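Local coordinates for putative Lipoprotein (Shewanella oneidensis, PDB 3U24) that is of unknown function but binds zinc and calcium ions and, as a putative lipoprotein related to metallopeptidases, is possibly a metal-dependent enzyme, at residues Leu245-Phe250 with Gly257-Gln262; Val269-Val274 with Val472-Ile477; Gly276-Ile281 with Met461-Tyr466; Thr476-Ser481 with Val519-Tyr524; Gln491-Met496 with Glu506-Trp511. All coordinates share one frame; numbering follows the deposited sequence.

Contact 1 of 5, residues Leu245-Phe250 with Gly257-Gln262; sequences LYEQKF and GMTAKQ
Glu-247 sets CG beside its backbone N (chi1 -68°) and bends again at chi2 (-74°), which brings its carboxylate to the amides of Ala-260 and Lys-261. Those amides belong to the first turn of helix 260-289, opened by a capping box of Thr-259 and Gln-262. OE1 of Glu-247 accepts from N of Ala-260 at 2.9 Å, almost straight at 172°. OE2 of Glu-247 takes N of Lys-261 at 3.1 Å by a more bent bond. Both donors come on the syn side, so the pair fixes the turn of the carboxylate. A leucine in place of Glu-247 removes both acceptors and would probably leave the two N-H groups without partners from helix 243-254. Within the box, N of Gln-262 donates to OG1 of Thr-259 at 3.0 Å. CB of Ala-260 sits over the Phe-250 ring in a CH-pi contact, 3.9 Å from the centroid. The same methyl meets the edge of Tyr-246, whose polar partner is Asp-479. O of Met-258 lies at the edge of the Phe-250 ring, 3.4 Å from CE2.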
# COMPACT_ATOMS: atom_id res chain seq x y z
N LEU A 245 -2.04 15.38 -14.57
CA LEU A 245 -1.10 14.44 -13.95
C LEU A 245 -1.82 13.38 -13.10
O LEU A 245 -1.38 12.23 -13.04
CB LEU A 245 -0.02 15.16 -13.15
CG LEU A 245 0.95 16.03 -13.96
CD1 LEU A 245 1.86 16.83 -13.02
CD2 LEU A 245 1.79 15.19 -14.93
N TYR A 246 -2.93 13.77 -12.49
CA TYR A 246 -3.62 12.90 -11.56
C TYR A 246 -4.25 11.77 -12.34
O TYR A 246 -4.05 10.61 -12.01
CB TYR A 246 -4.66 13.65 -10.73
CG TYR A 246 -5.21 12.85 -9.58
CD1 TYR A 246 -6.28 12.00 -9.77
CD2 TYR A 246 -4.68 12.96 -8.31
CE1 TYR A 246 -6.83 11.26 -8.75
CE2 TYR A 246 -5.19 12.23 -7.27
CZ TYR A 246 -6.29 11.37 -7.50
OH TYR A 246 -6.86 10.62 -6.49
N GLU A 247 -4.96 12.09 -13.41
CA GLU A 247 -5.52 11.08 -14.28
C GLU A 247 -4.46 10.14 -14.88
O GLU A 247 -4.68 8.93 -14.94
CB GLU A 247 -6.31 11.71 -15.41
CG GLU A 247 -7.60 12.41 -14.96
CD GLU A 247 -8.71 11.43 -14.59
OE1 GLU A 247 -8.51 10.18 -14.65
OE2 GLU A 247 -9.80 11.90 -14.18
N GLN A 248 -3.32 10.69 -15.32
CA GLN A 248 -2.28 9.84 -15.90
C GLN A 248 -1.75 8.94 -14.78
O GLN A 248 -1.60 7.72 -14.99
CB GLN A 248 -1.15 10.64 -16.60
CG GLN A 248 -1.55 11.37 -17.88
CD GLN A 248 -0.58 12.48 -18.44
OE1 GLN A 248 0.27 13.05 -17.74
NE2 GLN A 248 -0.77 12.82 -19.72
N LYS A 249 -1.49 9.49 -13.59
CA LYS A 249 -0.96 8.67 -12.49
C LYS A 249 -1.95 7.57 -12.07
O LYS A 249 -1.56 6.44 -11.79
CB LYS A 249 -0.58 9.51 -11.27
CG LYS A 249 0.19 8.76 -10.17
CD LYS A 249 0.81 9.76 -9.17
CE LYS A 249 1.87 9.17 -8.24
NZ LYS A 249 1.36 8.11 -7.37
N PHE A 250 -3.21 7.95 -12.01
CA PHE A 250 -4.29 7.05 -11.68
C PHE A 250 -4.32 5.94 -12.71
O PHE A 250 -4.35 4.79 -12.31
CB PHE A 250 -5.61 7.82 -11.61
CG PHE A 250 -6.81 6.99 -11.26
CD1 PHE A 250 -7.14 6.75 -9.95
CD2 PHE A 250 -7.66 6.51 -12.26
CE1 PHE A 250 -8.28 5.99 -9.63
CE2 PHE A 250 -8.79 5.77 -11.95
CZ PHE A 250 -9.08 5.48 -10.64
N GLY A 257 -10.62 0.49 -14.97
CA GLY A 257 -11.43 0.55 -16.15
C GLY A 257 -12.31 1.77 -16.18
O GLY A 257 -13.34 1.75 -16.82
N MSE A 258 -11.92 2.83 -15.48
CA MSE A 258 -12.61 4.12 -15.55
C MSE A 258 -11.60 5.24 -15.23
O MSE A 258 -10.45 4.94 -14.81
CB MSE A 258 -13.78 4.14 -14.58
CG MSE A 258 -13.36 4.12 -13.12
SE MSE A 258 -14.85 3.95 -11.81
CE MSE A 258 -14.85 2.02 -11.40
N THR A 259 -11.98 6.49 -15.45
CA THR A 259 -11.11 7.62 -15.05
C THR A 259 -11.27 7.91 -13.55
O THR A 259 -12.20 7.42 -12.90
CB THR A 259 -11.47 8.92 -15.79
OG1 THR A 259 -12.78 9.31 -15.37
CG2 THR A 259 -11.43 8.73 -17.32
N ALA A 260 -10.41 8.79 -13.03
CA ALA A 260 -10.44 9.17 -11.62
C ALA A 260 -11.70 9.99 -11.39
O ALA A 260 -12.36 9.83 -10.38
CB ALA A 260 -9.19 9.96 -11.22
N LYS A 261 -12.06 10.82 -12.37
CA LYS A 261 -13.26 11.64 -12.27
C LYS A 261 -14.46 10.71 -12.17
O LYS A 261 -15.34 10.90 -11.37
CB LYS A 261 -13.39 12.52 -13.52
CG LYS A 261 -14.59 13.46 -13.51
CD LYS A 261 -14.52 14.41 -14.68
CE LYS A 261 -15.42 15.62 -14.47
NZ LYS A 261 -15.63 16.29 -15.78
N GLN A 262 -14.48 9.67 -12.97
CA GLN A 262 -15.59 8.73 -12.86
C GLN A 262 -15.67 8.08 -11.49
O GLN A 262 -16.75 7.92 -10.91
CB GLN A 262 -15.51 7.65 -13.95
CG GLN A 262 -16.01 8.08 -15.31
CD GLN A 262 -15.74 6.96 -16.30
OE1 GLN A 262 -14.58 6.64 -16.59
NE2 GLN A 262 -16.80 6.33 -16.78

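Contact 2 of 5, residues Val269-Val274 with Val472-Ile477; sequences VDKDRV and VICNTI. With ZN (zinc ion), chain L.
Ile-473 reaches between Asp-270, Lys-271 and Val-274 where helices 269-274 and 472-477 pack roughly antiparallel. Their axes approach to 9.8 Å at an angle of 147°. CG1 of Ile-473 lies beside the backbone N (chi1 -60°) and the chain then runs extended to CD1. This places CD1 of Ile-473 3.8 Å from CB of Asp-270. CD1 of Ile-473 also meets CG2 of Val-274 tip to tip, at 3.9 Å. The other branch of Ile-473, CG2, faces CB of Lys-271 at 4.0 Å. A glycine in place of Ile-473 would probably open a gap beside Asp-270 and Val-274 and leave Lys-271 less well packed. Lys-271 starts out extended and then bends at chi3 and chi4. CD of Lys-271 crosses the end of Ile-477 at about a right angle, 4.0 Å from CD1. The bends turn the ammonium away from helix 472-477, toward a weak salt bridge with OD1 of Asp-272 and a second one with Glu-499. Asp-272 binds a zinc ion with both oxygens, OD2 at 2.3 Å and OD1 at 2.6 Å. Three waters are modelled on the zinc ion, two of them at doubtfully short distances. The carboxylate of Asp-270 is held by Tyr-525 and Arg-529 of helix 523-542. No hydrogen bond links the two segments. The join is thus aliphatic, and the charged ends and the metal are kept to its flanks.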
# COMPACT_ATOMS: atom_id res chain seq x y z
N VAL A 269 -21.83 9.59 -4.88
CA VAL A 269 -23.13 8.90 -4.78
C VAL A 269 -23.12 7.83 -3.67
O VAL A 269 -24.03 7.76 -2.85
CB VAL A 269 -23.57 8.33 -6.17
CG1 VAL A 269 -24.79 7.41 -6.03
CG2 VAL A 269 -23.88 9.49 -7.16
N ASP A 270 -22.08 7.02 -3.59
CA ASP A 270 -22.04 5.99 -2.55
C ASP A 270 -22.08 6.60 -1.14
O ASP A 270 -22.74 6.08 -0.26
CB ASP A 270 -20.82 5.05 -2.69
CG ASP A 270 -21.08 3.83 -3.54
OD1 ASP A 270 -22.25 3.35 -3.69
OD2 ASP A 270 -20.07 3.31 -4.07
N LYS A 271 -21.37 7.70 -0.95
CA LYS A 271 -21.37 8.40 0.35
C LYS A 271 -22.79 8.71 0.77
O LYS A 271 -23.20 8.37 1.85
CB LYS A 271 -20.52 9.67 0.32
CG LYS A 271 -20.52 10.45 1.63
CD LYS A 271 -19.76 11.77 1.55
CE LYS A 271 -20.47 12.86 0.74
NZ LYS A 271 -21.59 13.58 1.42
N ASP A 272 -23.56 9.29 -0.12
CA ASP A 272 -24.96 9.57 0.19
C ASP A 272 -25.80 8.33 0.47
O ASP A 272 -26.56 8.33 1.43
CB ASP A 272 -25.62 10.44 -0.92
CG ASP A 272 -24.98 11.83 -1.05
OD1 ASP A 272 -24.41 12.33 -0.05
OD2 ASP A 272 -25.06 12.46 -2.13
N ARG A 273 -25.67 7.30 -0.35
CA ARG A 273 -26.43 6.06 -0.16
C ARG A 273 -26.11 5.45 1.23
O ARG A 273 -27.02 5.11 1.99
CB ARG A 273 -26.13 5.03 -1.29
CG ARG A 273 -26.64 3.59 -1.03
CD ARG A 273 -26.18 2.48 -2.02
NE ARG A 273 -24.74 2.14 -1.92
CZ ARG A 273 -24.17 1.37 -0.98
NH1 ARG A 273 -22.85 1.19 -1.03
NH2 ARG A 273 -24.91 0.81 -0.01
N VAL A 274 -24.82 5.36 1.55
CA VAL A 274 -24.35 4.75 2.80
C VAL A 274 -24.88 5.54 4.02
O VAL A 274 -25.50 4.95 4.89
CB VAL A 274 -22.81 4.56 2.84
CG1 VAL A 274 -22.34 4.27 4.26
CG2 VAL A 274 -22.35 3.45 1.87
N VAL A 472 -13.24 4.21 3.17
CA VAL A 472 -12.76 3.87 1.85
C VAL A 472 -13.30 4.86 0.80
O VAL A 472 -12.55 5.39 -0.02
CB VAL A 472 -13.11 2.40 1.56
CG1 VAL A 472 -12.96 2.09 0.11
CG2 VAL A 472 -12.20 1.53 2.43
N ILE A 473 -14.59 5.15 0.90
CA ILE A 473 -15.26 6.11 0.03
C ILE A 473 -14.63 7.52 0.21
O ILE A 473 -14.20 8.15 -0.79
CB ILE A 473 -16.79 6.15 0.30
CG1 ILE A 473 -17.42 4.74 0.04
CG2 ILE A 473 -17.47 7.19 -0.56
CD1 ILE A 473 -18.87 4.62 0.52
N CYS A 474 -14.55 7.97 1.46
CA CYS A 474 -14.01 9.29 1.73
C CYS A 474 -12.51 9.40 1.46
O CYS A 474 -12.02 10.50 1.17
CB CYS A 474 -14.39 9.79 3.12
SG CYS A 474 -16.20 9.98 3.34
N ASN A 475 -11.77 8.30 1.49
CA ASN A 475 -10.35 8.34 1.06
C ASN A 475 -10.23 8.81 -0.39
O ASN A 475 -9.29 9.56 -0.71
CB ASN A 475 -9.67 6.97 1.16
CG ASN A 475 -9.17 6.63 2.57
OD1 ASN A 475 -9.12 7.47 3.48
ND2 ASN A 475 -8.74 5.39 2.72
N THR A 476 -11.16 8.36 -1.25
CA THR A 476 -11.19 8.69 -2.66
C THR A 476 -11.61 10.14 -2.86
O THR A 476 -10.96 10.87 -3.60
CB THR A 476 -12.13 7.73 -3.45
OG1 THR A 476 -11.52 6.46 -3.49
CG2 THR A 476 -12.40 8.17 -4.89
N ILE A 477 -12.67 10.54 -2.20
CA ILE A 477 -13.11 11.95 -2.24
C ILE A 477 -11.97 12.91 -1.84
O ILE A 477 -11.70 13.92 -2.52
CB ILE A 477 -14.36 12.15 -1.37
CG1 ILE A 477 -15.48 11.29 -1.93
CG2 ILE A 477 -14.81 13.61 -1.31
CD1 ILE A 477 -16.75 11.34 -1.12
ZN ZN L . -23.88 14.37 -1.56
O HOH W 1 -24.09 14.74 0.25
O HOH W 2 -22.91 15.69 -3.15
O HOH W 3 -22.32 13.67 -1.46

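Contact 3 of 5, residues Gly276-Ile281 with Met461-Tyr466; sequences GEMAKI and MWLMYY
Met-278 and Leu-463 bring their CA atoms to 5.7 Å where helices 276-281 and 461-466 run roughly antiparallel, at 149° with axes 9.7 Å apart. Met-278 is a selenomethionine. The side chains of Met-278 and Tyr-466 slide past each other in opposite directions, CG of Met-278 to CB of Tyr-466 3.4 Å, a tight approach. The chain of Met-278 bends at chi3, and its CE comes 3.8 Å from O of Leu-463. The side chains of Met-278 and Leu-463 cross at about a right angle, CB of Met-278 3.9 Å from CD1 of Leu-463. With CG beside the backbone N (chi1 -75°), Tyr-466 turns its CE2 toward helix 276-281. There CD1 of Ile-281 meets the ring edge, 3.9 Å from CE2 of Tyr-466, and CB of Glu-277 approaches obliquely. The Ile-281 methyl also touches CB of Trp-462. The Glu-277 carboxylate turns away to a salt bridge with Lys-280, OE2 to NZ 2.6 Å. Ile-302 and Ile-306 of helix 298-309 cover Met-278. This is apolar packing of two long antiparallel helices, as expected in the mostly helical DUF885 fold.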
# COMPACT_ATOMS: atom_id res chain seq x y z
N GLY A 276 -27.47 7.50 4.20
CA GLY A 276 -28.92 7.31 4.25
C GLY A 276 -29.27 6.00 4.93
O GLY A 276 -30.18 5.98 5.76
N GLU A 277 -28.57 4.91 4.59
CA GLU A 277 -28.81 3.64 5.27
C GLU A 277 -28.45 3.70 6.76
O GLU A 277 -29.20 3.19 7.60
CB GLU A 277 -28.05 2.50 4.61
CG GLU A 277 -28.58 2.23 3.20
CD GLU A 277 -30.07 1.95 3.18
OE1 GLU A 277 -30.47 0.96 3.81
OE2 GLU A 277 -30.83 2.75 2.58
N MSE A 278 -27.33 4.34 7.07
CA MSE A 278 -26.96 4.56 8.47
C MSE A 278 -28.02 5.36 9.25
O MSE A 278 -28.25 5.06 10.43
CB MSE A 278 -25.62 5.27 8.57
CG MSE A 278 -24.46 4.42 8.12
SE MSE A 278 -22.84 5.48 8.02
CE MSE A 278 -22.23 5.17 9.89
N ALA A 279 -28.63 6.36 8.62
CA ALA A 279 -29.66 7.16 9.26
C ALA A 279 -30.87 6.29 9.61
O ALA A 279 -31.39 6.38 10.71
CB ALA A 279 -30.07 8.36 8.40
N LYS A 280 -31.26 5.41 8.70
CA LYS A 280 -32.36 4.47 8.94
C LYS A 280 -32.06 3.54 10.08
O LYS A 280 -32.90 3.31 10.91
CB LYS A 280 -32.66 3.63 7.71
CG LYS A 280 -33.36 4.40 6.60
CD LYS A 280 -33.49 3.57 5.31
CE LYS A 280 -33.86 4.46 4.12
NZ LYS A 280 -32.98 4.22 2.93
N ILE A 281 -30.85 2.99 10.13
CA ILE A 281 -30.53 2.08 11.19
C ILE A 281 -30.56 2.82 12.51
O ILE A 281 -31.05 2.28 13.53
CB ILE A 281 -29.19 1.35 11.01
CG1 ILE A 281 -29.24 0.50 9.73
CG2 ILE A 281 -28.89 0.46 12.21
CD1 ILE A 281 -27.90 -0.05 9.27
N MSE A 461 -24.20 -4.40 13.44
CA MSE A 461 -23.12 -4.86 12.60
C MSE A 461 -23.15 -4.05 11.31
O MSE A 461 -22.13 -3.52 10.90
CB MSE A 461 -23.28 -6.37 12.30
CG MSE A 461 -22.34 -6.92 11.20
SE MSE A 461 -20.48 -6.80 11.77
CE MSE A 461 -20.51 -8.53 12.64
N TRP A 462 -24.31 -3.93 10.69
CA TRP A 462 -24.40 -3.12 9.46
C TRP A 462 -24.01 -1.68 9.67
O TRP A 462 -23.31 -1.09 8.84
CB TRP A 462 -25.77 -3.25 8.82
CG TRP A 462 -25.84 -4.54 8.03
CD1 TRP A 462 -25.93 -5.84 8.53
CD2 TRP A 462 -25.75 -4.70 6.59
NE1 TRP A 462 -25.91 -6.75 7.52
CE2 TRP A 462 -25.80 -6.13 6.33
CE3 TRP A 462 -25.64 -3.83 5.52
CZ2 TRP A 462 -25.76 -6.65 5.05
CZ3 TRP A 462 -25.58 -4.36 4.23
CH2 TRP A 462 -25.64 -5.73 4.00
N LEU A 463 -24.43 -1.10 10.78
CA LEU A 463 -24.11 0.29 11.05
C LEU A 463 -22.60 0.49 11.13
O LEU A 463 -22.07 1.44 10.55
CB LEU A 463 -24.79 0.74 12.35
CG LEU A 463 -24.56 2.17 12.82
CD1 LEU A 463 -25.02 3.15 11.75
CD2 LEU A 463 -25.27 2.41 14.15
N MSE A 464 -21.92 -0.43 11.84
CA MSE A 464 -20.50 -0.36 12.03
C MSE A 464 -19.76 -0.63 10.73
O MSE A 464 -18.80 0.06 10.43
CB MSE A 464 -20.03 -1.34 13.12
CG MSE A 464 -20.45 -1.00 14.54
SE MSE A 464 -19.87 0.82 15.19
CE MSE A 464 -18.14 0.92 14.47
N TYR A 465 -20.22 -1.60 9.96
CA TYR A 465 -19.69 -1.82 8.62
C TYR A 465 -19.78 -0.55 7.76
O TYR A 465 -18.82 -0.18 7.05
CB TYR A 465 -20.43 -2.95 7.88
CG TYR A 465 -20.16 -2.89 6.39
CD1 TYR A 465 -18.91 -3.22 5.88
CD2 TYR A 465 -21.10 -2.43 5.52
CE1 TYR A 465 -18.64 -3.17 4.52
CE2 TYR A 465 -20.84 -2.32 4.18
CZ TYR A 465 -19.61 -2.70 3.67
OH TYR A 465 -19.33 -2.59 2.32
N TYR A 466 -20.92 0.11 7.78
CA TYR A 466 -21.06 1.31 7.00
C TYR A 466 -20.06 2.42 7.40
O TYR A 466 -19.54 3.10 6.51
CB TYR A 466 -22.48 1.83 7.08
CG TYR A 466 -23.49 1.05 6.25
CD1 TYR A 466 -23.24 0.71 4.95
CD2 TYR A 466 -24.75 0.75 6.78
CE1 TYR A 466 -24.20 0.06 4.18
CE2 TYR A 466 -25.69 0.05 6.05
CZ TYR A 466 -25.42 -0.26 4.74
OH TYR A 466 -26.36 -0.93 4.01

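Contact 4 of 5, residues Thr476-Ser481 with Val519-Tyr524; sequences TILDYS and VQLTSY
Thr-476 and Thr-522 form the tight part of this contact, with CA atoms only 4.5 Å apart. OG1 of Thr-476 lies 3.5 Å from CA of Thr-522, and the two side chains cross at about a right angle. Here helix 459-485 meets the chain leading toward helix 523-542. Asp-479 is also closely held, its CB 3.8 Å from CB of Leu-521. CG of Asp-479 stands opposite the backbone N (chi1 -168°), which carries its OD2 to N of Val-519, a 2.8 Å hydrogen bond on the syn side. OD2 of Asp-479 is also hydrogen-bonded to OH of Tyr-246. Two bound waters fill in beside these close contacts. One donates to OD1 of Asp-479 and accepts from N of Leu-521, at 2.9 Å each. Another accepts from OG1 of Thr-476 and donates to O of Leu-521 at 2.8 Å. Leu-478 is looser, its CD2 4.3 Å from CD1 of Leu-521. A buried carboxylate thus has a backbone N-H, a tyrosine and a water as partners. One direct hydrogen bond and two water bridges supplement the packing.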
# COMPACT_ATOMS: atom_id res chain seq x y z
N THR A 476 -11.16 8.36 -1.25
CA THR A 476 -11.19 8.69 -2.66
C THR A 476 -11.61 10.14 -2.86
O THR A 476 -10.96 10.87 -3.60
CB THR A 476 -12.13 7.73 -3.45
OG1 THR A 476 -11.52 6.46 -3.49
CG2 THR A 476 -12.40 8.17 -4.89
N ILE A 477 -12.67 10.54 -2.20
CA ILE A 477 -13.11 11.95 -2.24
C ILE A 477 -11.97 12.91 -1.84
O ILE A 477 -11.70 13.92 -2.52
CB ILE A 477 -14.36 12.15 -1.37
CG1 ILE A 477 -15.48 11.29 -1.93
CG2 ILE A 477 -14.81 13.61 -1.31
CD1 ILE A 477 -16.75 11.34 -1.12
N LEU A 478 -11.30 12.57 -0.77
CA LEU A 478 -10.26 13.40 -0.22
C LEU A 478 -9.08 13.50 -1.17
O LEU A 478 -8.61 14.61 -1.51
CB LEU A 478 -9.80 12.80 1.11
CG LEU A 478 -8.57 13.44 1.78
CD1 LEU A 478 -9.02 14.58 2.64
CD2 LEU A 478 -7.79 12.48 2.67
N ASP A 479 -8.61 12.34 -1.64
CA ASP A 479 -7.40 12.35 -2.45
C ASP A 479 -7.62 13.14 -3.75
O ASP A 479 -6.80 13.99 -4.13
CB ASP A 479 -6.88 10.95 -2.75
CG ASP A 479 -5.47 10.96 -3.33
OD1 ASP A 479 -4.49 11.21 -2.56
OD2 ASP A 479 -5.33 10.69 -4.56
N TYR A 480 -8.76 12.90 -4.37
CA TYR A 480 -9.14 13.54 -5.61
C TYR A 480 -9.37 15.02 -5.41
O TYR A 480 -8.84 15.84 -6.16
CB TYR A 480 -10.39 12.86 -6.20
CG TYR A 480 -10.81 13.37 -7.56
CD1 TYR A 480 -10.23 12.88 -8.73
CD2 TYR A 480 -11.75 14.38 -7.69
CE1 TYR A 480 -10.60 13.37 -9.99
CE2 TYR A 480 -12.12 14.88 -8.94
CZ TYR A 480 -11.56 14.36 -10.10
OH TYR A 480 -11.94 14.86 -11.35
N SER A 481 -10.17 15.36 -4.40
CA SER A 481 -10.52 16.77 -4.19
C SER A 481 -9.31 17.63 -3.87
O SER A 481 -9.24 18.75 -4.31
CB SER A 481 -11.62 16.92 -3.16
OG SER A 481 -12.74 16.11 -3.56
N VAL A 519 -2.99 9.46 -5.41
CA VAL A 519 -3.60 8.29 -6.06
C VAL A 519 -3.69 7.05 -5.16
O VAL A 519 -4.73 6.37 -5.10
CB VAL A 519 -2.92 8.00 -7.42
CG1 VAL A 519 -3.35 6.68 -7.98
CG2 VAL A 519 -3.27 9.11 -8.41
N GLN A 520 -2.64 6.75 -4.40
CA GLN A 520 -2.65 5.53 -3.57
C GLN A 520 -3.91 5.40 -2.70
O GLN A 520 -4.44 4.30 -2.50
CB GLN A 520 -1.33 5.42 -2.77
CG GLN A 520 -1.13 4.09 -2.02
CD GLN A 520 -2.04 3.96 -0.80
OE1 GLN A 520 -2.39 4.95 -0.16
NE2 GLN A 520 -2.46 2.72 -0.50
N LEU A 521 -4.41 6.53 -2.21
CA LEU A 521 -5.59 6.55 -1.30
C LEU A 521 -6.85 6.10 -2.01
O LEU A 521 -7.74 5.60 -1.34
CB LEU A 521 -5.81 7.93 -0.66
CG LEU A 521 -5.04 8.10 0.65
CD1 LEU A 521 -5.00 9.58 1.04
CD2 LEU A 521 -5.66 7.24 1.75
N THR A 522 -6.94 6.27 -3.32
CA THR A 522 -8.11 5.78 -4.07
C THR A 522 -8.13 4.25 -4.30
O THR A 522 -9.14 3.69 -4.72
CB THR A 522 -8.24 6.46 -5.46
OG1 THR A 522 -7.20 5.96 -6.32
CG2 THR A 522 -8.13 7.99 -5.35
N SER A 523 -7.03 3.55 -4.00
CA SER A 523 -6.86 2.18 -4.46
C SER A 523 -7.92 1.26 -3.86
O SER A 523 -8.45 0.36 -4.55
CB SER A 523 -5.42 1.67 -4.21
OG SER A 523 -5.06 1.64 -2.84
N TYR A 524 -8.26 1.53 -2.61
CA TYR A 524 -9.19 0.68 -1.87
C TYR A 524 -10.56 0.69 -2.51
O TYR A 524 -11.13 -0.38 -2.80
CB TYR A 524 -9.29 1.11 -0.42
CG TYR A 524 -7.95 1.32 0.21
CD1 TYR A 524 -7.31 2.57 0.11
CD2 TYR A 524 -7.31 0.30 0.91
CE1 TYR A 524 -6.08 2.78 0.65
CE2 TYR A 524 -6.05 0.50 1.46
CZ TYR A 524 -5.45 1.73 1.34
OH TYR A 524 -4.22 1.98 1.86
O HOH W 4 -10.32 4.63 -1.48
O HOH W 5 -2.74 8.95 -2.07

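Contact 5 of 5, residues Gln491-Met496 with Glu506-Trp511; sequences QAIALM and EAEGKW
Ala-507 packs its CB between Ile-493 and Met-496, 3.7 Å from CD1 of the first and 3.7 Å from CB of the second. Ile-493 bends at chi2 (-57°), which sets its CD1 against the backbone of the opposing helix, 3.6 Å from C of Ala-507. The CA atoms of Ile-493 and Ala-507 are 5.5 Å apart, a close approach that the small side chain of Ala-507 is consistent with. Glu-508 comes next, at the margin. Its CG lies near CD1 of Ile-493, and its carboxylate turns to a salt bridge with Arg-504. The two segments belong to a helical hairpin, helices 489-499 and 504-516 joined by a short connection. Their axes lie 8.9 Å apart at an angle of 131°. Lys-510 crosses the end of Met-496, a selenomethionine, at about a right angle. NZ of Lys-510 is 3.9 Å from CE of Met-496 and hydrogen-bonds to Asn-475 of helix 459-485. Trp-511 follows, with CG opposite its backbone N (chi1 165°). CB of Ala-492 approaches the Trp-511 ring obliquely, 3.6 Å from CE3. The Trp-511 side chain also touches Glu-489, a calcium ligand seen for this protein, and lies about 5 Å from a bound calcium ion.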
# COMPACT_ATOMS: atom_id res chain seq x y z
N GLN A 491 -11.56 21.90 4.99
CA GLN A 491 -12.55 21.05 4.30
C GLN A 491 -12.20 19.57 4.42
O GLN A 491 -13.07 18.74 4.64
CB GLN A 491 -12.69 21.45 2.83
CG GLN A 491 -13.35 22.80 2.63
CD GLN A 491 -13.05 23.41 1.27
OE1 GLN A 491 -12.22 22.90 0.51
NE2 GLN A 491 -13.72 24.52 0.97
N ALA A 492 -10.92 19.23 4.32
CA ALA A 492 -10.54 17.80 4.36
C ALA A 492 -10.83 17.23 5.74
O ALA A 492 -11.33 16.12 5.86
CB ALA A 492 -9.08 17.59 3.99
N ILE A 493 -10.52 18.00 6.78
CA ILE A 493 -10.78 17.57 8.16
C ILE A 493 -12.29 17.38 8.43
O ILE A 493 -12.68 16.41 9.07
CB ILE A 493 -10.20 18.55 9.21
CG1 ILE A 493 -8.68 18.62 9.14
CG2 ILE A 493 -10.63 18.18 10.65
CD1 ILE A 493 -8.00 17.27 9.32
N ALA A 494 -13.12 18.29 7.92
CA ALA A 494 -14.58 18.24 8.11
C ALA A 494 -15.15 17.04 7.32
O ALA A 494 -16.01 16.36 7.82
CB ALA A 494 -15.25 19.59 7.70
N LEU A 495 -14.62 16.74 6.13
CA LEU A 495 -14.99 15.50 5.43
C LEU A 495 -14.74 14.25 6.31
O LEU A 495 -15.63 13.42 6.55
CB LEU A 495 -14.19 15.36 4.13
CG LEU A 495 -14.42 14.14 3.20
CD1 LEU A 495 -15.74 14.32 2.43
CD2 LEU A 495 -13.22 13.96 2.24
N MSE A 496 -13.52 14.12 6.80
CA MSE A 496 -13.16 12.90 7.48
C MSE A 496 -13.92 12.80 8.81
O MSE A 496 -14.33 11.73 9.21
CB MSE A 496 -11.64 12.79 7.69
CG MSE A 496 -10.73 12.61 6.43
SE MSE A 496 -11.38 11.48 4.91
CE MSE A 496 -11.26 9.73 5.75
N GLU A 506 -6.99 10.92 13.36
CA GLU A 506 -7.09 10.13 12.15
C GLU A 506 -7.25 11.09 10.94
O GLU A 506 -6.58 10.95 9.90
CB GLU A 506 -8.21 9.09 12.23
N ALA A 507 -8.06 12.13 11.11
CA ALA A 507 -8.32 13.06 10.04
C ALA A 507 -7.04 13.78 9.66
O ALA A 507 -6.70 13.86 8.46
CB ALA A 507 -9.41 14.03 10.42
N GLU A 508 -6.34 14.27 10.66
CA GLU A 508 -5.09 15.00 10.45
C GLU A 508 -4.07 14.10 9.74
O GLU A 508 -3.39 14.56 8.84
CB GLU A 508 -4.48 15.51 11.76
CG GLU A 508 -4.81 16.94 12.19
CD GLU A 508 -4.21 17.32 13.58
OE1 GLU A 508 -3.46 16.48 14.18
OE2 GLU A 508 -4.46 18.45 14.09
N GLY A 509 -3.93 12.87 10.18
CA GLY A 509 -3.05 11.90 9.55
C GLY A 509 -3.39 11.71 8.08
O GLY A 509 -2.50 11.63 7.22
N LYS A 510 -4.68 11.66 7.77
CA LYS A 510 -5.13 11.51 6.40
C LYS A 510 -4.82 12.72 5.53
O LYS A 510 -4.37 12.57 4.40
CB LYS A 510 -6.61 11.21 6.37
CG LYS A 510 -6.95 9.77 6.70
CD LYS A 510 -6.63 8.84 5.53
CE LYS A 510 -6.92 7.39 5.94
NZ LYS A 510 -8.39 7.14 6.14
N TRP A 511 -5.03 13.92 6.06
CA TRP A 511 -4.63 15.12 5.35
C TRP A 511 -3.15 15.08 4.98
O TRP A 511 -2.77 15.29 3.82
CB TRP A 511 -4.95 16.36 6.19
CG TRP A 511 -4.26 17.59 5.71
CD1 TRP A 511 -3.15 18.20 6.27
CD2 TRP A 511 -4.60 18.40 4.54
NE1 TRP A 511 -2.79 19.32 5.52
CE2 TRP A 511 -3.62 19.49 4.49
CE3 TRP A 511 -5.60 18.37 3.58
CZ2 TRP A 511 -3.65 20.46 3.52
CZ3 TRP A 511 -5.61 19.34 2.59
CH2 TRP A 511 -4.67 20.37 2.57

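How the contacts relate
Contacts 2 and 3 join the same two helices, 260-289 and 459-485, and both are apolar; contact 2 is fully buried, contact 3 only partly. Contact 1 sits at the start of helix 260-289 and is more polar. The centre of contact 4 is nearest the centre of the chain, about 12 Å away. Like contact 2 it is buried, but it adds polar bonds and water to its packing. It touches contact 1 where Lys-261 packs on Tyr-480, and it shares Thr-476 and Ile-477 with contact 2. Contact 5 is partly exposed and packs against contact 4, where CD1 of Leu-478 meets CB of Ala-492. Cys-474 and Met-496 bring contacts 2 and 5 together. Helix 459-485 thus takes part in contacts 2, 3 and 4.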